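Local atomic coordinates of leucine-rich repeat protein (Bacteroides thetaiotaomicron, PDB entry 4ECN), a protein that is of unknown function but, as an extracellular leucine-rich repeat protein carrying two DUF4458 domains, probably binds other proteins. Residues 46-51 with 83-88; 156-161 with 221-226; 237-242 with 256-261; 348-353 with 449-454. One frame throughout, in Å; residues are numbered along the deposited sequence.

Taken in chain order, three of the four contacts are strand pairings, while contact 3 is a side-chain approach. Contact 1 belongs to the sheet of the first DUF4458 region and contact 2 to that of the second; both are antiparallel, with centres about 20 Å apart and no touch. Contact 3 reaches the same sheet as contact 2, their centres about 12 Å apart, and the two are joined through Y221, whose hydroxyl meets the backbone N of Q260. Contact 4 stands apart, about 33 Å from contact 2 and about 46 Å from contact 1 between centres, in the mostly parallel sheet of the leucine-rich repeats. The chain thus places two beta domains ahead of its repeat array.

Contact 1: 46-51 with 83-88; sequences VVMTHN and GTYKIV
The imidazole of H50 lies almost parallel to the phenol ring of Y85, in a face-to-face stack with centroids 4.5 Å apart and planes at 15°. The overlap is shifted toward the rims, and CB of H50 also sits over the same phenol face, making a CH-pi contact. A chi1 of 175° puts the imidazole on the far side of CB from the backbone N, where ND1 can donate to O of T84 at 2.7 Å. That acceptor lies near the ring edge, 16° out of its plane, so stack and bond together probably fix the ring's rotation. SE of M48, a selenomethionine, approaches Y85 obliquely, 4.1 Å from CD2, in a Met-aromatic contact, while the phenol hydroxyl bonds to O of L81. H50 follows directly on strand 43-49, which pairs antiparallel with strand 83-93 in the first DUF4458 region, a family in the transthyretin clan. M48 and I87 form a non-hydrogen-bonded pair; T49 and K86 form the hydrogen-bonded pair next to it. O of K86 is gripped twice, by the backbone N of T49 at 2.8 Å and by OG1 of T49 at 3.2 Å. The side chains of T49 and K86 run side by side. At the other end, CG1 of V46 meets CG2 of I87 at 3.7 Å, and V47 packs against CB of V88, with W210 of the second DUF4458 region touching both.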
# COMPACT_ATOMS: atom_id res chain seq x y z
N VAL A 46 17.33 -50.56 -10.76
CA VAL A 46 17.17 -49.12 -10.71
C VAL A 46 16.60 -48.66 -12.07
O VAL A 46 17.19 -48.89 -13.13
CB VAL A 46 18.49 -48.41 -10.32
CG1 VAL A 46 18.30 -46.91 -10.22
CG2 VAL A 46 19.04 -48.95 -9.00
N VAL A 47 15.42 -48.04 -12.00
CA VAL A 47 14.71 -47.49 -13.15
C VAL A 47 15.20 -46.04 -13.35
O VAL A 47 15.14 -45.23 -12.43
CB VAL A 47 13.17 -47.60 -12.96
CG1 VAL A 47 12.40 -46.94 -14.10
CG2 VAL A 47 12.74 -49.05 -12.79
N MSE A 48 15.70 -45.74 -14.56
CA MSE A 48 16.23 -44.41 -14.90
C MSE A 48 15.68 -43.87 -16.20
O MSE A 48 15.17 -44.63 -17.02
CB MSE A 48 17.76 -44.46 -15.03
CG MSE A 48 18.51 -44.58 -13.73
SE MSE A 48 20.31 -45.20 -14.11
CE MSE A 48 19.90 -47.11 -14.54
N THR A 49 15.87 -42.55 -16.43
CA THR A 49 15.49 -41.86 -17.66
C THR A 49 16.63 -40.94 -18.10
O THR A 49 17.10 -40.11 -17.32
CB THR A 49 14.17 -41.08 -17.49
OG1 THR A 49 14.29 -40.19 -16.38
CG2 THR A 49 12.96 -41.98 -17.30
N HIS A 50 17.09 -41.10 -19.36
CA HIS A 50 18.16 -40.29 -19.96
C HIS A 50 17.69 -39.82 -21.34
O HIS A 50 17.76 -40.57 -22.32
CB HIS A 50 19.50 -41.07 -20.05
CG HIS A 50 20.62 -40.36 -20.76
ND1 HIS A 50 21.15 -39.16 -20.28
CD2 HIS A 50 21.33 -40.74 -21.85
CE1 HIS A 50 22.13 -38.84 -21.12
NE2 HIS A 50 22.28 -39.76 -22.07
N ASN A 51 17.19 -38.55 -21.38
CA ASN A 51 16.66 -37.86 -22.56
C ASN A 51 15.61 -38.75 -23.28
O ASN A 51 15.84 -39.23 -24.40
CB ASN A 51 17.79 -37.42 -23.53
CG ASN A 51 18.71 -36.35 -22.98
OD1 ASN A 51 19.75 -36.63 -22.37
ND2 ASN A 51 18.38 -35.09 -23.24
N GLY A 83 26.63 -38.71 -18.97
CA GLY A 83 25.52 -37.76 -19.04
C GLY A 83 24.64 -37.77 -17.81
O GLY A 83 24.85 -38.58 -16.90
N THR A 84 23.64 -36.88 -17.76
CA THR A 84 22.74 -36.80 -16.61
C THR A 84 21.59 -37.80 -16.79
O THR A 84 21.06 -37.96 -17.89
CB THR A 84 22.21 -35.38 -16.39
OG1 THR A 84 23.25 -34.42 -16.64
CG2 THR A 84 21.65 -35.18 -14.98
N TYR A 85 21.26 -38.50 -15.70
CA TYR A 85 20.21 -39.52 -15.56
C TYR A 85 19.30 -39.17 -14.39
O TYR A 85 19.77 -38.65 -13.37
CB TYR A 85 20.83 -40.91 -15.34
CG TYR A 85 21.61 -41.48 -16.49
CD1 TYR A 85 22.88 -41.02 -16.80
CD2 TYR A 85 21.14 -42.60 -17.18
CE1 TYR A 85 23.63 -41.57 -17.84
CE2 TYR A 85 21.89 -43.18 -18.20
CZ TYR A 85 23.14 -42.67 -18.53
OH TYR A 85 23.88 -43.23 -19.54
N LYS A 86 18.01 -39.49 -14.52
CA LYS A 86 17.06 -39.26 -13.44
C LYS A 86 16.52 -40.61 -13.02
O LYS A 86 15.97 -41.33 -13.86
CB LYS A 86 15.94 -38.28 -13.85
CG LYS A 86 15.03 -37.87 -12.68
CD LYS A 86 13.69 -37.23 -13.09
CE LYS A 86 12.71 -38.22 -13.69
NZ LYS A 86 11.41 -37.57 -14.03
N ILE A 87 16.73 -40.99 -11.73
CA ILE A 87 16.21 -42.22 -11.12
C ILE A 87 14.71 -42.04 -10.93
O ILE A 87 14.29 -41.01 -10.38
CB ILE A 87 16.93 -42.58 -9.78
CG1 ILE A 87 18.46 -42.56 -9.88
CG2 ILE A 87 16.41 -43.92 -9.20
CD1 ILE A 87 19.17 -42.42 -8.49
N VAL A 88 13.89 -43.00 -11.41
CA VAL A 88 12.43 -42.94 -11.27
C VAL A 88 12.05 -43.67 -9.97
O VAL A 88 11.22 -43.18 -9.19
CB VAL A 88 11.68 -43.51 -12.51
CG1 VAL A 88 10.20 -43.17 -12.45
CG2 VAL A 88 12.28 -42.99 -13.80

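Contact 2: 156-161 with 221-226; sequences RYVDVT and YTTYSQ
D159 and Y224 join through a hydrogen bond, the tyrosine OH donating to OD2 of D159 at 2.5 Å on the syn side of the carboxylate, 30° out of its plane. The carboxylate and phenol planes stand 75° apart, and the acid reaches the ring at its edge. The other oxygen, OD1, accepts from the backbone N of G175 on the neighbouring strand 170-179, which should hold the carboxylate's rotation. Both residues lie on an antiparallel strand pair of the second DUF4458 region, and the pairing contains a classic beta bulge: R156 and Y157 both face Y224. O of Y224 consequently takes two backbone donors, N of R156 at 2.6 Å and N of Y157 at 3.2 Å. Farther along, D159 and T222 form a hydrogen-bonded pair, N of D159 bonding to O of T222 at 2.8 Å. Beyond the polar core, CG of R156 packs against CB of Q226 at 3.7 Å. OE1 of Q226 lies oblique to the Y157 ring and accepts from NE of R231, an arginine that also makes a cation-pi contact with Y157. On the opposite sheet face, V158 carries CG2 anti to its backbone N, which directs that methyl across the strand gap until it lies 3.7 Å from CG2 of T223.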
# COMPACT_ATOMS: atom_id res chain seq x y z
N ARG A 156 -0.34 -38.75 -27.32
CA ARG A 156 0.99 -39.37 -27.21
C ARG A 156 1.53 -39.38 -25.77
O ARG A 156 2.23 -40.32 -25.39
CB ARG A 156 1.97 -38.65 -28.13
CG ARG A 156 1.56 -38.70 -29.60
CD ARG A 156 1.99 -39.96 -30.32
NE ARG A 156 1.41 -40.00 -31.66
CZ ARG A 156 0.36 -40.73 -32.00
NH1 ARG A 156 -0.23 -41.52 -31.10
NH2 ARG A 156 -0.11 -40.70 -33.24
N TYR A 157 1.22 -38.32 -24.99
CA TYR A 157 1.66 -38.12 -23.60
C TYR A 157 0.52 -37.60 -22.73
O TYR A 157 -0.39 -36.92 -23.23
CB TYR A 157 2.85 -37.15 -23.54
CG TYR A 157 4.09 -37.71 -24.19
CD1 TYR A 157 4.95 -38.55 -23.48
CD2 TYR A 157 4.39 -37.45 -25.52
CE1 TYR A 157 6.07 -39.12 -24.09
CE2 TYR A 157 5.51 -38.01 -26.14
CZ TYR A 157 6.36 -38.83 -25.42
OH TYR A 157 7.47 -39.36 -26.03
N VAL A 158 0.57 -37.91 -21.42
CA VAL A 158 -0.43 -37.46 -20.48
C VAL A 158 0.24 -37.02 -19.15
O VAL A 158 1.34 -37.47 -18.81
CB VAL A 158 -1.52 -38.54 -20.24
CG1 VAL A 158 -1.03 -39.66 -19.32
CG2 VAL A 158 -2.81 -37.93 -19.71
N ASP A 159 -0.43 -36.09 -18.43
CA ASP A 159 -0.09 -35.60 -17.09
C ASP A 159 -1.20 -35.97 -16.18
O ASP A 159 -2.32 -35.54 -16.46
CB ASP A 159 0.16 -34.07 -17.05
CG ASP A 159 1.40 -33.55 -17.75
OD1 ASP A 159 2.42 -34.25 -17.76
OD2 ASP A 159 1.37 -32.40 -18.21
N VAL A 160 -0.98 -36.79 -15.15
CA VAL A 160 -2.15 -37.05 -14.31
C VAL A 160 -1.83 -36.61 -12.88
O VAL A 160 -0.70 -36.73 -12.40
CB VAL A 160 -2.75 -38.49 -14.36
CG1 VAL A 160 -2.89 -38.98 -15.80
CG2 VAL A 160 -1.99 -39.49 -13.51
N THR A 161 -2.86 -36.05 -12.24
CA THR A 161 -2.90 -35.66 -10.84
C THR A 161 -3.73 -36.68 -10.11
O THR A 161 -4.90 -36.89 -10.46
CB THR A 161 -3.48 -34.24 -10.63
OG1 THR A 161 -2.99 -33.34 -11.63
CG2 THR A 161 -3.24 -33.70 -9.22
N TYR A 221 -6.05 -34.12 -15.57
CA TYR A 221 -5.09 -34.57 -16.58
C TYR A 221 -4.91 -33.51 -17.68
O TYR A 221 -5.79 -32.66 -17.91
CB TYR A 221 -5.49 -35.92 -17.23
CG TYR A 221 -6.72 -35.85 -18.10
CD1 TYR A 221 -6.64 -35.50 -19.45
CD2 TYR A 221 -7.99 -36.05 -17.56
CE1 TYR A 221 -7.78 -35.36 -20.23
CE2 TYR A 221 -9.14 -35.92 -18.33
CZ TYR A 221 -9.03 -35.58 -19.67
OH TYR A 221 -10.15 -35.48 -20.46
N THR A 222 -3.77 -33.60 -18.37
CA THR A 222 -3.41 -32.84 -19.55
C THR A 222 -2.90 -33.85 -20.57
O THR A 222 -1.95 -34.58 -20.27
CB THR A 222 -2.43 -31.70 -19.24
OG1 THR A 222 -2.99 -30.86 -18.24
CG2 THR A 222 -2.12 -30.87 -20.45
N THR A 223 -3.56 -33.94 -21.74
CA THR A 223 -3.12 -34.85 -22.81
C THR A 223 -2.31 -34.05 -23.85
O THR A 223 -2.55 -32.86 -24.05
CB THR A 223 -4.29 -35.61 -23.46
OG1 THR A 223 -5.32 -34.69 -23.80
CG2 THR A 223 -4.85 -36.71 -22.57
N TYR A 224 -1.33 -34.72 -24.50
CA TYR A 224 -0.46 -34.12 -25.51
C TYR A 224 -0.37 -34.94 -26.81
O TYR A 224 -0.38 -36.17 -26.79
CB TYR A 224 0.97 -33.97 -24.96
CG TYR A 224 1.06 -33.14 -23.71
CD1 TYR A 224 1.18 -31.75 -23.77
CD2 TYR A 224 1.06 -33.74 -22.45
CE1 TYR A 224 1.25 -30.98 -22.62
CE2 TYR A 224 1.13 -32.98 -21.29
CZ TYR A 224 1.23 -31.60 -21.37
OH TYR A 224 1.30 -30.85 -20.22
N SER A 225 -0.22 -34.23 -27.94
CA SER A 225 0.00 -34.81 -29.27
C SER A 225 1.43 -34.50 -29.71
O SER A 225 1.87 -33.37 -29.52
CB SER A 225 -1.02 -34.29 -30.28
OG SER A 225 -0.89 -32.90 -30.51
N GLN A 226 2.17 -35.50 -30.23
CA GLN A 226 3.55 -35.33 -30.68
C GLN A 226 3.60 -35.36 -32.20
O GLN A 226 3.02 -36.26 -32.82
CB GLN A 226 4.48 -36.41 -30.07
CG GLN A 226 6.00 -36.15 -30.19
CD GLN A 226 6.61 -35.35 -29.05
OE1 GLN A 226 6.42 -35.63 -27.86
NE2 GLN A 226 7.48 -34.41 -29.39

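Contact 3: 237-242 with 256-261; sequences QSVRGE and NVPIQL
A single direct hydrogen bond crosses between E242 and N256: the backbone N of E242 donates to OD1 of N256 at 3.1 Å. It is nearly straight at the hydrogen, 173°, and lands on a lone pair in the carbonyl plane of the amide. Water adds a second polar link, donating to O of E242 and to O of N256. Replacing N256 by an alanine would probably leave the backbone N of E242 without this acceptor and let the start of segment 256-261 shift against its neighbour. Apolar contact follows farther along. V239 packs against the ring of P258, its CB 3.9 Å from CG of the proline, whose CD packs at 3.7 Å against CA of G241. Beyond them, CG of Q237 and CG of Q260 touch at 3.9 Å. NE2 of Q260 bonds to O of P258 within its own segment and to OE1 of E140. The run leading out of strand 230-238 thus comes up against the end of strand 251-259 with no direct backbone hydrogen bond between the two segments. Between 237-242 and 256-261, then, a few directional polar links sit at one end, and non-directional contact serves along the rest.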
# COMPACT_ATOMS: atom_id res chain seq x y z
N GLN A 237 -8.40 -31.18 -18.08
CA GLN A 237 -9.69 -31.34 -17.43
C GLN A 237 -9.56 -31.67 -15.96
O GLN A 237 -8.64 -32.39 -15.57
CB GLN A 237 -10.51 -32.46 -18.09
CG GLN A 237 -10.84 -32.29 -19.57
CD GLN A 237 -11.77 -31.15 -19.93
OE1 GLN A 237 -12.61 -30.71 -19.14
NE2 GLN A 237 -11.68 -30.72 -21.18
N SER A 238 -10.50 -31.16 -15.15
CA SER A 238 -10.68 -31.53 -13.75
C SER A 238 -11.68 -32.67 -13.76
O SER A 238 -12.76 -32.54 -14.36
CB SER A 238 -11.12 -30.36 -12.88
OG SER A 238 -11.02 -30.73 -11.51
N VAL A 239 -11.27 -33.83 -13.24
CA VAL A 239 -12.09 -35.02 -13.26
C VAL A 239 -12.10 -35.70 -11.88
O VAL A 239 -11.54 -35.19 -10.91
CB VAL A 239 -11.58 -36.01 -14.36
CG1 VAL A 239 -11.84 -35.48 -15.77
CG2 VAL A 239 -10.11 -36.38 -14.17
N ARG A 240 -12.78 -36.86 -11.83
CA ARG A 240 -12.90 -37.80 -10.71
C ARG A 240 -12.91 -39.20 -11.30
O ARG A 240 -13.97 -39.74 -11.64
CB ARG A 240 -14.14 -37.52 -9.83
CG ARG A 240 -14.01 -36.34 -8.87
CD ARG A 240 -12.94 -36.57 -7.80
NE ARG A 240 -12.93 -35.54 -6.76
CZ ARG A 240 -12.34 -34.35 -6.89
NH1 ARG A 240 -11.74 -34.01 -8.02
NH2 ARG A 240 -12.37 -33.48 -5.88
N GLY A 241 -11.72 -39.73 -11.51
CA GLY A 241 -11.53 -41.07 -12.02
C GLY A 241 -11.92 -42.09 -10.98
O GLY A 241 -11.97 -41.78 -9.78
N GLU A 242 -12.25 -43.30 -11.43
CA GLU A 242 -12.65 -44.40 -10.57
C GLU A 242 -11.52 -44.72 -9.58
O GLU A 242 -10.35 -44.75 -9.96
CB GLU A 242 -13.03 -45.63 -11.40
CG GLU A 242 -14.37 -45.46 -12.10
CD GLU A 242 -15.55 -45.46 -11.15
OE1 GLU A 242 -15.83 -46.51 -10.53
OE2 GLU A 242 -16.20 -44.39 -11.03
N ASN A 256 -7.88 -45.72 -13.46
CA ASN A 256 -8.74 -44.96 -14.38
C ASN A 256 -8.34 -43.46 -14.62
O ASN A 256 -8.40 -42.63 -13.71
CB ASN A 256 -10.19 -44.96 -13.89
CG ASN A 256 -11.16 -44.34 -14.88
OD1 ASN A 256 -12.04 -43.56 -14.49
ND2 ASN A 256 -11.01 -44.67 -16.18
N VAL A 257 -8.08 -43.11 -15.90
CA VAL A 257 -7.86 -41.75 -16.38
C VAL A 257 -9.03 -41.46 -17.35
O VAL A 257 -8.97 -41.88 -18.51
CB VAL A 257 -6.46 -41.51 -16.98
CG1 VAL A 257 -6.30 -40.07 -17.46
CG2 VAL A 257 -5.36 -41.85 -15.97
N PRO A 258 -10.13 -40.84 -16.86
CA PRO A 258 -11.32 -40.63 -17.71
C PRO A 258 -11.17 -39.47 -18.72
O PRO A 258 -11.48 -38.31 -18.40
CB PRO A 258 -12.42 -40.31 -16.69
CG PRO A 258 -11.72 -39.70 -15.56
CD PRO A 258 -10.38 -40.37 -15.48
N ILE A 259 -10.80 -39.81 -19.96
CA ILE A 259 -10.60 -38.83 -21.03
C ILE A 259 -11.98 -38.30 -21.48
O ILE A 259 -12.89 -39.09 -21.69
CB ILE A 259 -9.79 -39.45 -22.19
CG1 ILE A 259 -8.41 -39.99 -21.69
CG2 ILE A 259 -9.62 -38.47 -23.38
CD1 ILE A 259 -7.47 -38.98 -21.00
N GLN A 260 -12.11 -36.97 -21.60
CA GLN A 260 -13.37 -36.29 -21.93
C GLN A 260 -13.51 -35.92 -23.41
O GLN A 260 -14.64 -35.89 -23.91
CB GLN A 260 -13.49 -34.99 -21.11
CG GLN A 260 -13.47 -35.18 -19.60
CD GLN A 260 -14.60 -36.02 -19.08
OE1 GLN A 260 -15.78 -35.76 -19.36
NE2 GLN A 260 -14.26 -37.03 -18.29
N LEU A 261 -12.37 -35.58 -24.07
CA LEU A 261 -12.28 -35.12 -25.47
C LEU A 261 -13.15 -33.89 -25.63
O LEU A 261 -14.07 -33.86 -26.46
CB LEU A 261 -12.67 -36.22 -26.49
CG LEU A 261 -11.96 -37.56 -26.40
CD1 LEU A 261 -12.75 -38.63 -27.12
CD2 LEU A 261 -10.55 -37.49 -26.92
O HOH W 1 -8.81 -42.76 -10.87

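Contact 4: 348-353 with 449-454; sequences ELKVLS and KLQIIY
The bend of E348 at chi2 (-61°) and the extended chain of K449 bring OE1 and NZ together, the two side chains lying alongside each other, pointing the same way. NZ of K449 reaches OE1 of E348 at 2.7 Å in a salt bridge, on the syn side and 21° out of the carboxylate plane. A glutamine in place of E348 removes the carboxylate charge and would probably leave NZ of K449 without its ionic mate, loosening the tie between the two segments. K350 bends at chi4 (-68°), which brings NZ back to O of K449 in a weak hydrogen bond. Its own O accepts from the backbone N of Q451 at 2.8 Å and, weakly, from N of I452. Strand pairing then begins, with N of L352 donating to O of I452 at 3.0 Å and N of Y454 to O of L352 at 3.0 Å. Leucine-rich repeats stack their short strands in parallel, and here like side chains align in rows. CD2 of L352 touches CD1 of I453 at 3.8 Å, and CB of L352 meets CD1 of L450 at 3.7 Å; on the opposite face, V351 lies beside I452. Strand 325-329 flanks strand 351-353 and strand 495-499 follows strand 452-456, so both are interior to the sheet; the connection between the two strands runs through helices 359-362, 377-384, 386-391 and 402-409.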
# COMPACT_ATOMS: atom_id res chain seq x y z
N GLU A 348 -11.94 -11.71 -17.62
CA GLU A 348 -12.96 -11.30 -16.65
C GLU A 348 -12.32 -10.45 -15.53
O GLU A 348 -12.99 -10.09 -14.58
CB GLU A 348 -13.70 -12.53 -16.07
CG GLU A 348 -14.43 -13.38 -17.10
CD GLU A 348 -15.53 -12.69 -17.88
OE1 GLU A 348 -16.34 -11.97 -17.26
OE2 GLU A 348 -15.60 -12.90 -19.12
N LEU A 349 -11.04 -10.13 -15.66
CA LEU A 349 -10.26 -9.34 -14.71
C LEU A 349 -10.79 -7.90 -14.67
O LEU A 349 -10.92 -7.27 -15.72
CB LEU A 349 -8.77 -9.41 -15.14
CG LEU A 349 -7.64 -9.22 -14.14
CD1 LEU A 349 -7.88 -9.94 -12.86
CD2 LEU A 349 -6.33 -9.71 -14.75
N LYS A 350 -11.17 -7.44 -13.47
CA LYS A 350 -11.74 -6.12 -13.26
C LYS A 350 -10.83 -5.22 -12.41
O LYS A 350 -10.87 -4.00 -12.55
CB LYS A 350 -13.13 -6.23 -12.62
CG LYS A 350 -14.18 -6.66 -13.64
CD LYS A 350 -15.59 -6.38 -13.14
CE LYS A 350 -16.62 -6.32 -14.25
NZ LYS A 350 -16.42 -5.13 -15.14
N VAL A 351 -9.99 -5.82 -11.55
CA VAL A 351 -9.03 -5.09 -10.72
C VAL A 351 -7.70 -5.86 -10.81
O VAL A 351 -7.68 -7.07 -10.72
CB VAL A 351 -9.51 -4.83 -9.26
CG1 VAL A 351 -10.66 -3.83 -9.24
CG2 VAL A 351 -9.91 -6.11 -8.53
N LEU A 352 -6.62 -5.16 -11.12
CA LEU A 352 -5.28 -5.73 -11.33
C LEU A 352 -4.27 -4.84 -10.67
O LEU A 352 -4.25 -3.64 -10.92
CB LEU A 352 -5.00 -5.91 -12.83
CG LEU A 352 -3.61 -6.39 -13.23
CD1 LEU A 352 -3.31 -7.77 -12.64
CD2 LEU A 352 -3.48 -6.41 -14.73
N SER A 353 -3.42 -5.43 -9.83
CA SER A 353 -2.49 -4.68 -9.01
C SER A 353 -1.11 -5.41 -8.88
O SER A 353 -1.05 -6.57 -8.46
CB SER A 353 -3.14 -4.49 -7.65
OG SER A 353 -2.28 -3.82 -6.76
N LYS A 449 -12.55 -5.63 -19.44
CA LYS A 449 -13.44 -5.38 -18.30
C LYS A 449 -12.70 -4.70 -17.12
O LYS A 449 -13.32 -4.38 -16.12
CB LYS A 449 -14.10 -6.67 -17.81
CG LYS A 449 -15.14 -7.21 -18.76
CD LYS A 449 -15.95 -8.35 -18.16
CE LYS A 449 -16.73 -9.10 -19.22
NZ LYS A 449 -17.69 -10.04 -18.61
N LEU A 450 -11.38 -4.45 -17.29
CA LEU A 450 -10.48 -3.86 -16.30
C LEU A 450 -10.94 -2.45 -15.95
O LEU A 450 -11.17 -1.64 -16.85
CB LEU A 450 -9.03 -3.86 -16.81
CG LEU A 450 -7.90 -3.95 -15.78
CD1 LEU A 450 -7.93 -5.27 -15.04
CD2 LEU A 450 -6.55 -3.84 -16.46
N GLN A 451 -11.15 -2.21 -14.64
CA GLN A 451 -11.63 -0.97 -14.02
C GLN A 451 -10.51 -0.19 -13.32
O GLN A 451 -10.50 1.04 -13.36
CB GLN A 451 -12.72 -1.29 -12.99
CG GLN A 451 -13.92 -2.01 -13.54
CD GLN A 451 -14.84 -2.55 -12.48
OE1 GLN A 451 -14.41 -3.04 -11.43
NE2 GLN A 451 -16.13 -2.53 -12.78
N ILE A 452 -9.62 -0.92 -12.63
CA ILE A 452 -8.52 -0.34 -11.85
C ILE A 452 -7.22 -1.13 -12.09
O ILE A 452 -7.25 -2.36 -11.99
CB ILE A 452 -8.92 -0.33 -10.34
CG1 ILE A 452 -10.21 0.46 -10.08
CG2 ILE A 452 -7.80 0.22 -9.48
CD1 ILE A 452 -10.84 0.11 -8.80
N ILE A 453 -6.10 -0.43 -12.39
CA ILE A 453 -4.77 -1.03 -12.58
C ILE A 453 -3.77 -0.24 -11.70
O ILE A 453 -3.72 0.99 -11.77
CB ILE A 453 -4.33 -1.16 -14.07
CG1 ILE A 453 -3.12 -2.09 -14.22
CG2 ILE A 453 -4.12 0.17 -14.79
CD1 ILE A 453 -2.97 -2.71 -15.58
N TYR A 454 -3.02 -0.95 -10.84
CA TYR A 454 -2.04 -0.38 -9.93
C TYR A 454 -0.65 -0.98 -10.16
O TYR A 454 -0.48 -2.20 -10.17
CB TYR A 454 -2.45 -0.59 -8.45
CG TYR A 454 -3.34 0.47 -7.81
CD1 TYR A 454 -4.58 0.79 -8.35
CD2 TYR A 454 -3.02 1.01 -6.57
CE1 TYR A 454 -5.42 1.72 -7.73
CE2 TYR A 454 -3.85 1.93 -5.94
CZ TYR A 454 -5.06 2.27 -6.51
OH TYR A 454 -5.88 3.20 -5.92